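Local coordinates for 3-oxoacyl-[acyl-carrier-protein] synthase, mitochondrial (Arabidopsis thaliana, PDB 2IX4) that catalyses the condensation steps of mitochondrial fatty acid synthesis, lengthening acyl chains by two carbons taken from malonyl-ACP, at residues E331-K336 / D391-K396; I127-E132 / I150-V155; D197-V202 / Y260-R265. All blocks are in the same frame, centred on the assembly; numbering follows the deposited sequence.

In the fold
The three contacts lie far apart in one thiolase-type subunit and follow one another along the chain in the order 2, 3, 1. Contact 1 and contact 2 sit on opposite sides of the chain's centre, their own centres about 40 Å apart. Contact 3, where strand 200-207, an inner strand of the core sheet, begins, comes nearest to contact 2, with about 12 Å between closest atoms. Two of them relate to the chemistry: in contact 1 the side chain of Ala332 is about 11 Å from that of His320, a predicted catalytic residue, and in contact 2 Leu154 touches a hexanoic acid that is hydrogen-bonded to the second subunit. Contact 3 lies away from the annotated sites.

Contact 1: E331-K336 / D391-K396; sequences EARAIK and DPIFDK
Ile393 and Phe394, the third and last residues of a tight turn, rest against Ala332 and Arg333 on one side of helix 325-339. The turn starts at Asp391, whose OD1 accepts a hydrogen bond from the backbone N of Ile393 at 3.1 Å, nearly straight (171°) and reached from the anti side of the carboxylate; this Asx turn lies inside a type I beta turn closed by Phe394 N on Asp391 O. Asp suits the position because its short side chain can fold back onto the backbone, while OD2 remains to pair with Arg243. Pro392 follows, its ring restricting phi in the turn. Ile393 then sends its CG1 branch anti to the backbone N (chi1 -161°), which carries CD1 onto the helix, 3.8 Å from Arg333 N, while CG2 meets Ala332 CB at 3.9 Å. Its chain crosses that of Arg333 at about a right angle, touching the aliphatic CB as the guanidinium runs on to Glu291 O. CG2 also lies over the centre of the Phe394 ring, 3.6 Å above its plane. Phe394 reaches the helix with its far end, CZ being 3.7 Å from Ala332 CB; a small alanine lets both apolar groups come close. The arrangement is an Asx turn within a type I beta turn, in the loop between strands 380-381 and 405-406, laid on a helix of the thiolase-like fold; one residue before Ala332, Glu331 accepts from the backbone N of His320, a predicted active-site residue.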
loop_
_atom_site.group_PDB
_atom_site.type_symbol
_atom_site.label_atom_id
_atom_site.label_comp_id
_atom_site.label_asym_id
_atom_site.label_seq_id
_atom_site.Cartn_x
_atom_site.Cartn_y
_atom_site.Cartn_z
ATOM N N GLU A 331 20.185 14.604 0.818
ATOM C CA GLU A 331 19.990 14.320 -0.600
ATOM C C GLU A 331 21.042 15.027 -1.460
ATOM O O GLU A 331 21.578 14.431 -2.394
ATOM C CB GLU A 331 18.574 14.675 -1.059
ATOM C CG GLU A 331 18.270 14.200 -2.480
ATOM C CD GLU A 331 16.877 14.551 -2.942
ATOM O OE1 GLU A 331 16.210 15.369 -2.276
ATOM O OE2 GLU A 331 16.443 14.003 -3.980
ATOM N N ALA A 332 21.338 16.286 -1.136
ATOM C CA ALA A 332 22.376 17.046 -1.836
ATOM C C ALA A 332 23.713 16.310 -1.776
ATOM O O ALA A 332 24.412 16.191 -2.783
ATOM C CB ALA A 332 22.512 18.446 -1.240
ATOM N N ARG A 333 24.046 15.812 -0.585
ATOM C CA ARG A 333 25.243 15.007 -0.355
ATOM C C ARG A 333 25.218 13.737 -1.212
ATOM O O ARG A 333 26.226 13.362 -1.815
ATOM C CB ARG A 333 25.329 14.648 1.128
ATOM C CG ARG A 333 26.733 14.458 1.656
ATOM C CD ARG A 333 26.754 14.481 3.182
ATOM N NE ARG A 333 26.450 15.807 3.727
ATOM C CZ ARG A 333 25.392 16.098 4.484
ATOM N NH1 ARG A 333 24.510 15.162 4.813
ATOM N NH2 ARG A 333 25.222 17.338 4.925
ATOM N N ALA A 334 24.051 13.098 -1.274
ATOM C CA ALA A 334 23.851 11.880 -2.056
ATOM C C ALA A 334 23.968 12.125 -3.564
ATOM O O ALA A 334 24.530 11.297 -4.286
ATOM C CB ALA A 334 22.507 11.255 -1.722
ATOM N N ILE A 335 23.440 13.259 -4.029
ATOM C CA ILE A 335 23.568 13.661 -5.434
ATOM C C ILE A 335 25.041 13.908 -5.793
ATOM O O ILE A 335 25.487 13.541 -6.882
ATOM C CB ILE A 335 22.673 14.889 -5.777
ATOM C CG1 ILE A 335 21.193 14.503 -5.690
ATOM C CG2 ILE A 335 22.993 15.438 -7.173
ATOM C CD1 ILE A 335 20.222 15.686 -5.691
ATOM N N LYS A 336 25.789 14.507 -4.869
ATOM C CA LYS A 336 27.236 14.673 -5.025
ATOM C C LYS A 336 27.974 13.343 -5.124
ATOM O O LYS A 336 28.931 13.222 -5.888
ATOM C CB LYS A 336 27.828 15.506 -3.883
ATOM C CG LYS A 336 28.418 16.843 -4.321
ATOM C CD LYS A 336 29.147 17.559 -3.184
ATOM C CE LYS A 336 30.530 16.971 -2.935
ATOM N NZ LYS A 336 31.319 17.766 -1.949
ATOM N N ASP A 391 22.237 26.391 0.588
ATOM C CA ASP A 391 22.914 25.601 1.618
ATOM C C ASP A 391 24.435 25.597 1.409
ATOM O O ASP A 391 24.895 25.517 0.269
ATOM C CB ASP A 391 22.357 24.169 1.609
ATOM C CG ASP A 391 22.782 23.360 2.826
ATOM O OD1 ASP A 391 23.923 22.852 2.837
ATOM O OD2 ASP A 391 21.971 23.225 3.766
ATOM N N PRO A 392 25.216 25.706 2.507
ATOM C CA PRO A 392 26.685 25.675 2.477
ATOM C C PRO A 392 27.309 24.569 1.623
ATOM O O PRO A 392 28.433 24.735 1.147
ATOM C CB PRO A 392 27.055 25.460 3.944
ATOM C CG PRO A 392 25.970 26.119 4.688
ATOM C CD PRO A 392 24.715 25.915 3.881
ATOM N N ILE A 393 26.598 23.457 1.438
ATOM C CA ILE A 393 27.080 22.365 0.586
ATOM C C ILE A 393 27.248 22.815 -0.873
ATOM O O ILE A 393 28.096 22.296 -1.599
ATOM C CB ILE A 393 26.171 21.096 0.678
ATOM C CG1 ILE A 393 26.920 19.857 0.168
ATOM C CG2 ILE A 393 24.844 21.293 -0.068
ATOM C CD1 ILE A 393 26.339 18.537 0.635
ATOM N N PHE A 394 26.447 23.798 -1.279
ATOM C CA PHE A 394 26.453 24.291 -2.649
ATOM C C PHE A 394 27.487 25.388 -2.872
ATOM O O PHE A 394 27.817 26.146 -1.955
ATOM C CB PHE A 394 25.062 24.794 -3.041
ATOM C CG PHE A 394 23.987 23.747 -2.948
ATOM C CD1 PHE A 394 22.948 23.882 -2.035
ATOM C CD2 PHE A 394 24.016 22.624 -3.770
ATOM C CE1 PHE A 394 21.951 22.916 -1.947
ATOM C CE2 PHE A 394 23.026 21.652 -3.686
ATOM C CZ PHE A 394 21.991 21.801 -2.776
ATOM N N ASP A 395 28.000 25.455 -4.097
ATOM C CA ASP A 395 28.916 26.518 -4.501
ATOM C C ASP A 395 28.526 27.059 -5.875
ATOM O O ASP A 395 27.483 26.688 -6.419
ATOM C CB ASP A 395 30.378 26.038 -4.470
ATOM C CG ASP A 395 30.659 24.888 -5.438
ATOM O OD1 ASP A 395 29.978 24.764 -6.480
ATOM O OD2 ASP A 395 31.592 24.107 -5.159
ATOM N N LYS A 396 29.370 27.923 -6.430
ATOM C CA LYS A 396 29.125 28.545 -7.736
ATOM C C LYS A 396 28.713 27.558 -8.834
ATOM O O LYS A 396 27.856 27.870 -9.666
ATOM C CB LYS A 396 30.341 29.379 -8.168
ATOM C CG LYS A 396 31.700 28.698 -7.975
ATOM C CD LYS A 396 32.794 29.729 -7.711
ATOM C CE LYS A 396 34.187 29.154 -7.943
ATOM N NZ LYS A 396 34.513 29.035 -9.397
#

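Contact 2: I127-E132 / I150-V155; sequences ICDIVE and IPKILV. With 6NA (hexanoic acid), chain E.
Helix 127-138 opens with its first turns beside the short, weakly bonded helix 149-153, and the backbones come nearest at Asp129 and Ile153, whose CA atoms are 7.1 Å apart. Two kinds of contact fill the gap. On the partly exposed side, Lys152 lays its chain across Asp129 at about a right angle: CD passes 3.7 Å from Asp129 OD2, and bends at chi3 and chi4 bring NZ to OD1 at 3.4 Å, a salt bridge whose hydrogen bond is weak. A water bridges the same groups, donating to Asp129 OD1 at 2.6 Å and to Glu132 OE1 while accepting from Lys152 NZ. A long, flexible lysine suits this span, and Asp129 OD2 is held separately by Ser126 OG. On the buried side, Ile153 turns CG2 beside its backbone N, where it touches Ile130 CG1 at 3.9 Å and Asp129 CB; apolar, beta-branched isoleucines suit this buried side, where they cross at about a right angle. Ile130 also packs on Ile130 of the second subunit. Leu154 places CD1 3.8 Å from CG of a hexanoic acid that is hydrogen-bonded to Phe419 N of that subunit. The pair joins a helix to a short, weakly bonded helical turn at the ketosynthase dimer interface, bordering an acyl-binding pocket.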
loop_
_atom_site.group_PDB
_atom_site.type_symbol
_atom_site.label_atom_id
_atom_site.label_comp_id
_atom_site.label_asym_id
_atom_site.label_seq_id
_atom_site.Cartn_x
_atom_site.Cartn_y
_atom_site.Cartn_z
ATOM N N ILE A 127 -8.102 10.721 6.864
ATOM C CA ILE A 127 -8.087 10.950 8.310
ATOM C C ILE A 127 -9.325 11.716 8.792
ATOM O O ILE A 127 -9.855 11.418 9.862
ATOM C CB ILE A 127 -6.784 11.665 8.778
ATOM C CG1 ILE A 127 -5.561 10.775 8.513
ATOM C CG2 ILE A 127 -6.863 12.031 10.261
ATOM C CD1 ILE A 127 -4.243 11.301 9.086
ATOM N N CYS A 128 -9.785 12.686 8.000
ATOM C CA CYS A 128 -10.940 13.507 8.375
ATOM C C CYS A 128 -12.221 12.685 8.518
ATOM O O CYS A 128 -13.067 12.984 9.365
ATOM C CB CYS A 128 -11.144 14.664 7.389
ATOM S SG CYS A 128 -11.565 14.167 5.704
ATOM N N ASP A 129 -12.359 11.650 7.689
ATOM C CA ASP A 129 -13.485 10.725 7.782
ATOM C C ASP A 129 -13.416 9.862 9.040
ATOM O O ASP A 129 -14.446 9.569 9.648
ATOM C CB ASP A 129 -13.566 9.845 6.536
ATOM C CG ASP A 129 -14.185 10.566 5.354
ATOM O OD1 ASP A 129 -15.251 11.197 5.526
ATOM O OD2 ASP A 129 -13.615 10.492 4.248
ATOM N N ILE A 130 -12.204 9.460 9.424
ATOM C CA ILE A 130 -12.009 8.690 10.656
ATOM C C ILE A 130 -12.252 9.566 11.889
ATOM O O ILE A 130 -12.766 9.090 12.901
ATOM C CB ILE A 130 -10.611 8.020 10.714
ATOM C CG1 ILE A 130 -10.390 7.147 9.473
ATOM C CG2 ILE A 130 -10.458 7.175 11.992
ATOM C CD1 ILE A 130 -8.945 6.717 9.249
ATOM N N VAL A 131 -11.890 10.844 11.791
ATOM C CA VAL A 131 -12.129 11.814 12.866
ATOM C C VAL A 131 -13.632 12.018 13.101
ATOM O O VAL A 131 -14.094 12.026 14.249
ATOM C CB VAL A 131 -11.404 13.168 12.590
ATOM C CG1 VAL A 131 -11.934 14.281 13.489
ATOM C CG2 VAL A 131 -9.898 13.011 12.784
ATOM N N GLU A 132 -14.385 12.164 12.012
ATOM C CA GLU A 132 -15.844 12.301 12.090
ATOM C C GLU A 132 -16.499 11.083 12.746
ATOM O O GLU A 132 -17.408 11.225 13.565
ATOM C CB GLU A 132 -16.451 12.551 10.705
ATOM C CG GLU A 132 -16.204 13.952 10.167
ATOM C CD GLU A 132 -17.150 14.353 9.035
ATOM O OE1 GLU A 132 -17.977 13.521 8.598
ATOM O OE2 GLU A 132 -17.060 15.515 8.580
ATOM N N ILE A 150 -15.944 2.312 5.874
ATOM C CA ILE A 150 -14.785 1.461 5.571
ATOM C C ILE A 150 -14.290 1.625 4.120
ATOM O O ILE A 150 -13.099 1.870 3.910
ATOM C CB ILE A 150 -15.029 -0.042 5.938
ATOM C CG1 ILE A 150 -15.157 -0.225 7.460
ATOM C CG2 ILE A 150 -13.932 -0.946 5.363
ATOM C CD1 ILE A 150 -13.874 0.033 8.265
ATOM N N PRO A 151 -15.193 1.503 3.121
ATOM C CA PRO A 151 -14.769 1.676 1.725
ATOM C C PRO A 151 -14.076 3.007 1.412
ATOM O O PRO A 151 -13.197 3.040 0.555
ATOM C CB PRO A 151 -16.083 1.575 0.944
ATOM C CG PRO A 151 -16.974 0.784 1.807
ATOM C CD PRO A 151 -16.626 1.166 3.207
ATOM N N LYS A 152 -14.456 4.091 2.087
ATOM C CA LYS A 152 -13.880 5.404 1.761
ATOM C C LYS A 152 -12.580 5.766 2.497
ATOM O O LYS A 152 -11.969 6.791 2.197
ATOM C CB LYS A 152 -14.926 6.533 1.855
ATOM C CG LYS A 152 -15.380 6.931 3.245
ATOM C CD LYS A 152 -16.292 8.158 3.159
ATOM C CE LYS A 152 -17.455 8.088 4.145
ATOM N NZ LYS A 152 -17.070 8.314 5.578
ATOM N N ILE A 153 -12.149 4.924 3.433
ATOM C CA ILE A 153 -10.895 5.171 4.157
ATOM C C ILE A 153 -9.733 4.262 3.729
ATOM O O ILE A 153 -8.589 4.489 4.125
ATOM C CB ILE A 153 -11.075 5.127 5.707
ATOM C CG1 ILE A 153 -11.443 3.717 6.189
ATOM C CG2 ILE A 153 -12.096 6.173 6.157
ATOM C CD1 ILE A 153 -11.110 3.445 7.648
ATOM N N LEU A 154 -10.026 3.250 2.916
ATOM C CA LEU A 154 -9.006 2.294 2.469
ATOM C C LEU A 154 -8.113 2.856 1.358
ATOM O O LEU A 154 -8.601 3.283 0.308
ATOM C CB LEU A 154 -9.652 0.974 2.038
ATOM C CG LEU A 154 -10.385 0.162 3.111
ATOM C CD1 LEU A 154 -11.248 -0.908 2.470
ATOM C CD2 LEU A 154 -9.415 -0.447 4.125
ATOM N N VAL A 155 -6.802 2.822 1.594
ATOM C CA VAL A 155 -5.817 3.495 0.730
ATOM C C VAL A 155 -5.649 2.885 -0.670
ATOM O O VAL A 155 -4.954 3.459 -1.515
ATOM C CB VAL A 155 -4.419 3.639 1.419
ATOM C CG1 VAL A 155 -4.500 4.564 2.623
ATOM C CG2 VAL A 155 -3.868 2.292 1.834
HETATM C CA 6NA E . -12.100 -5.828 3.790
HETATM C C 6NA E . -11.229 -6.667 2.882
HETATM O O 6NA E . -11.255 -6.531 1.667
HETATM C CB 6NA E . -11.618 -4.380 3.912
HETATM C CG 6NA E . -10.100 -4.202 3.907
HETATM C CD 6NA E . -9.489 -4.284 5.298
HETATM C C6 6NA E . -7.982 -4.395 5.207
HETATM O O HOH W 1 -17.476 11.166 6.902
#

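Contact 3: D197-V202 / Y260-R265; sequences DADVMV and YEHAKR
This is a packing contact between a strand and a helix, in which the His262 ring lies against Asp199, just before strand 200-207, and Val200, its first residue. The CA atoms of Asp199 and His262 are 7.0 Å apart. His262 carries its ring out from helix 260-265 with CG anti to the backbone N (chi1 -173°), directing it at the strand. Asp199 CB sits over one face, 4.3 Å from the ring centroid and 24° off the normal: a CH-pi contact, displaced toward the rim, with CB 4.0 Å from His262 CD2. Beyond CB, the carboxylate plane is turned 32° from the ring, and its OD1 pairs with Arg115 and Arg1. Val200 comes to another part of the ring, its CG2 3.7 Å from His262 CE1, the two side chains crossing at about a right angle. The strand belongs to the mixed central sheet of the thiolase-like fold, running antiparallel to strand 251-259, which leads directly into helix 260-265; the contact therefore joins the start of one strand to the helix that follows its neighbour. A flat histidine suits this spot: the ring presents a face and carbon atoms to Asp199 CB and Val200, while ND1 is hydrogen-bonded to Glu258 OE1, which would fix the rotation of the ring. The ring of Trp105 also meets that of His262, and Val200, branched and apolar, touches Trp105 too.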
loop_
_atom_site.group_PDB
_atom_site.type_symbol
_atom_site.label_atom_id
_atom_site.label_comp_id
_atom_site.label_asym_id
_atom_site.label_seq_id
_atom_site.Cartn_x
_atom_site.Cartn_y
_atom_site.Cartn_z
ATOM N N ASP A 197 2.167 -9.125 -17.088
ATOM C CA ASP A 197 0.917 -9.122 -16.317
ATOM C C ASP A 197 -0.138 -8.213 -16.948
ATOM O O ASP A 197 -1.342 -8.426 -16.776
ATOM C CB ASP A 197 1.169 -8.660 -14.876
ATOM C CG ASP A 197 2.107 -9.585 -14.113
ATOM O OD1 ASP A 197 1.859 -10.811 -14.069
ATOM O OD2 ASP A 197 3.089 -9.080 -13.536
ATOM N N ALA A 198 0.331 -7.189 -17.660
ATOM C CA ALA A 198 -0.529 -6.215 -18.331
ATOM C C ALA A 198 0.184 -5.605 -19.531
ATOM O O ALA A 198 1.409 -5.675 -19.638
ATOM C CB ALA A 198 -0.947 -5.121 -17.357
ATOM N N ASP A 199 -0.594 -5.011 -20.433
ATOM C CA ASP A 199 -0.040 -4.261 -21.555
ATOM C C ASP A 199 -0.134 -2.756 -21.318
ATOM O O ASP A 199 0.639 -1.990 -21.891
ATOM C CB ASP A 199 -0.754 -4.625 -22.857
ATOM C CG ASP A 199 -0.426 -6.028 -23.334
ATOM O OD1 ASP A 199 0.688 -6.529 -23.047
ATOM O OD2 ASP A 199 -1.285 -6.631 -24.006
ATOM N N VAL A 200 -1.101 -2.350 -20.494
ATOM C CA VAL A 200 -1.336 -0.949 -20.137
ATOM C C VAL A 200 -1.589 -0.860 -18.637
ATOM O O VAL A 200 -2.348 -1.653 -18.089
ATOM C CB VAL A 200 -2.575 -0.356 -20.874
ATOM C CG1 VAL A 200 -2.763 1.120 -20.523
ATOM C CG2 VAL A 200 -2.467 -0.530 -22.386
ATOM N N MET A 201 -0.950 0.103 -17.978
ATOM C CA MET A 201 -1.205 0.365 -16.567
ATOM C C MET A 201 -1.466 1.847 -16.329
ATOM O O MET A 201 -0.695 2.706 -16.769
ATOM C CB MET A 201 -0.035 -0.104 -15.688
ATOM C CG MET A 201 0.136 -1.620 -15.578
ATOM S SD MET A 201 -1.162 -2.499 -14.678
ATOM C CE MET A 201 -0.906 -1.907 -12.994
ATOM N N VAL A 202 -2.561 2.130 -15.629
ATOM C CA VAL A 202 -2.887 3.470 -15.170
ATOM C C VAL A 202 -2.335 3.588 -13.752
ATOM O O VAL A 202 -2.870 2.983 -12.823
ATOM C CB VAL A 202 -4.414 3.706 -15.192
ATOM C CG1 VAL A 202 -4.738 5.157 -14.879
ATOM C CG2 VAL A 202 -4.997 3.310 -16.550
ATOM N N TYR A 260 5.891 -0.941 -25.210
ATOM C CA TYR A 260 6.343 -0.162 -26.365
ATOM C C TYR A 260 5.742 -0.610 -27.704
ATOM O O TYR A 260 5.260 0.222 -28.482
ATOM C CB TYR A 260 7.881 -0.155 -26.398
ATOM C CG TYR A 260 8.530 0.702 -27.470
ATOM C CD1 TYR A 260 7.989 1.934 -27.846
ATOM C CD2 TYR A 260 9.715 0.290 -28.080
ATOM C CE1 TYR A 260 8.594 2.716 -28.822
ATOM C CE2 TYR A 260 10.330 1.065 -29.056
ATOM C CZ TYR A 260 9.764 2.275 -29.421
ATOM O OH TYR A 260 10.371 3.045 -30.383
ATOM N N GLU A 261 5.756 -1.914 -27.965
ATOM C CA GLU A 261 5.189 -2.447 -29.212
ATOM C C GLU A 261 3.679 -2.227 -29.298
ATOM O O GLU A 261 3.152 -1.928 -30.372
ATOM C CB GLU A 261 5.525 -3.933 -29.391
ATOM C CG GLU A 261 7.018 -4.231 -29.545
ATOM C CD GLU A 261 7.641 -3.562 -30.760
ATOM O OE1 GLU A 261 6.967 -3.454 -31.812
ATOM O OE2 GLU A 261 8.815 -3.149 -30.663
ATOM N N HIS A 262 3.000 -2.377 -28.160
ATOM C CA HIS A 262 1.567 -2.108 -28.044
ATOM C C HIS A 262 1.252 -0.653 -28.411
ATOM O O HIS A 262 0.314 -0.385 -29.167
ATOM C CB HIS A 262 1.087 -2.426 -26.620
ATOM C CG HIS A 262 -0.398 -2.332 -26.438
ATOM N ND1 HIS A 262 -1.037 -1.153 -26.114
ATOM C CD2 HIS A 262 -1.369 -3.273 -26.525
ATOM C CE1 HIS A 262 -2.337 -1.370 -26.017
ATOM N NE2 HIS A 262 -2.564 -2.649 -26.259
ATOM N N ALA A 263 2.053 0.273 -27.881
ATOM C CA ALA A 263 1.905 1.706 -28.161
ATOM C C ALA A 263 2.135 2.049 -29.634
ATOM O O ALA A 263 1.379 2.830 -30.219
ATOM C CB ALA A 263 2.845 2.522 -27.271
ATOM N N LYS A 264 3.176 1.463 -30.225
ATOM C CA LYS A 264 3.523 1.724 -31.626
ATOM C C LYS A 264 2.465 1.201 -32.591
ATOM O O LYS A 264 2.161 1.849 -33.595
ATOM C CB LYS A 264 4.890 1.133 -31.976
ATOM C CG LYS A 264 6.078 1.940 -31.456
ATOM C CD LYS A 264 7.391 1.472 -32.074
ATOM C CE LYS A 264 7.824 0.115 -31.530
ATOM N NZ LYS A 264 9.036 -0.399 -32.225
ATOM N N ARG A 265 1.909 0.032 -32.275
ATOM C CA ARG A 265 0.866 -0.603 -33.088
ATOM C C ARG A 265 -0.366 0.276 -33.289
ATOM O O ARG A 265 -0.887 0.371 -34.400
ATOM C CB ARG A 265 0.450 -1.937 -32.465
ATOM C CG ARG A 265 1.228 -3.134 -32.971
ATOM C CD ARG A 265 0.441 -3.901 -34.023
ATOM N NE ARG A 265 -0.532 -4.817 -33.424
ATOM C CZ ARG A 265 -1.398 -5.559 -34.115
ATOM N NH1 ARG A 265 -1.426 -5.505 -35.442
ATOM N NH2 ARG A 265 -2.241 -6.362 -33.476
#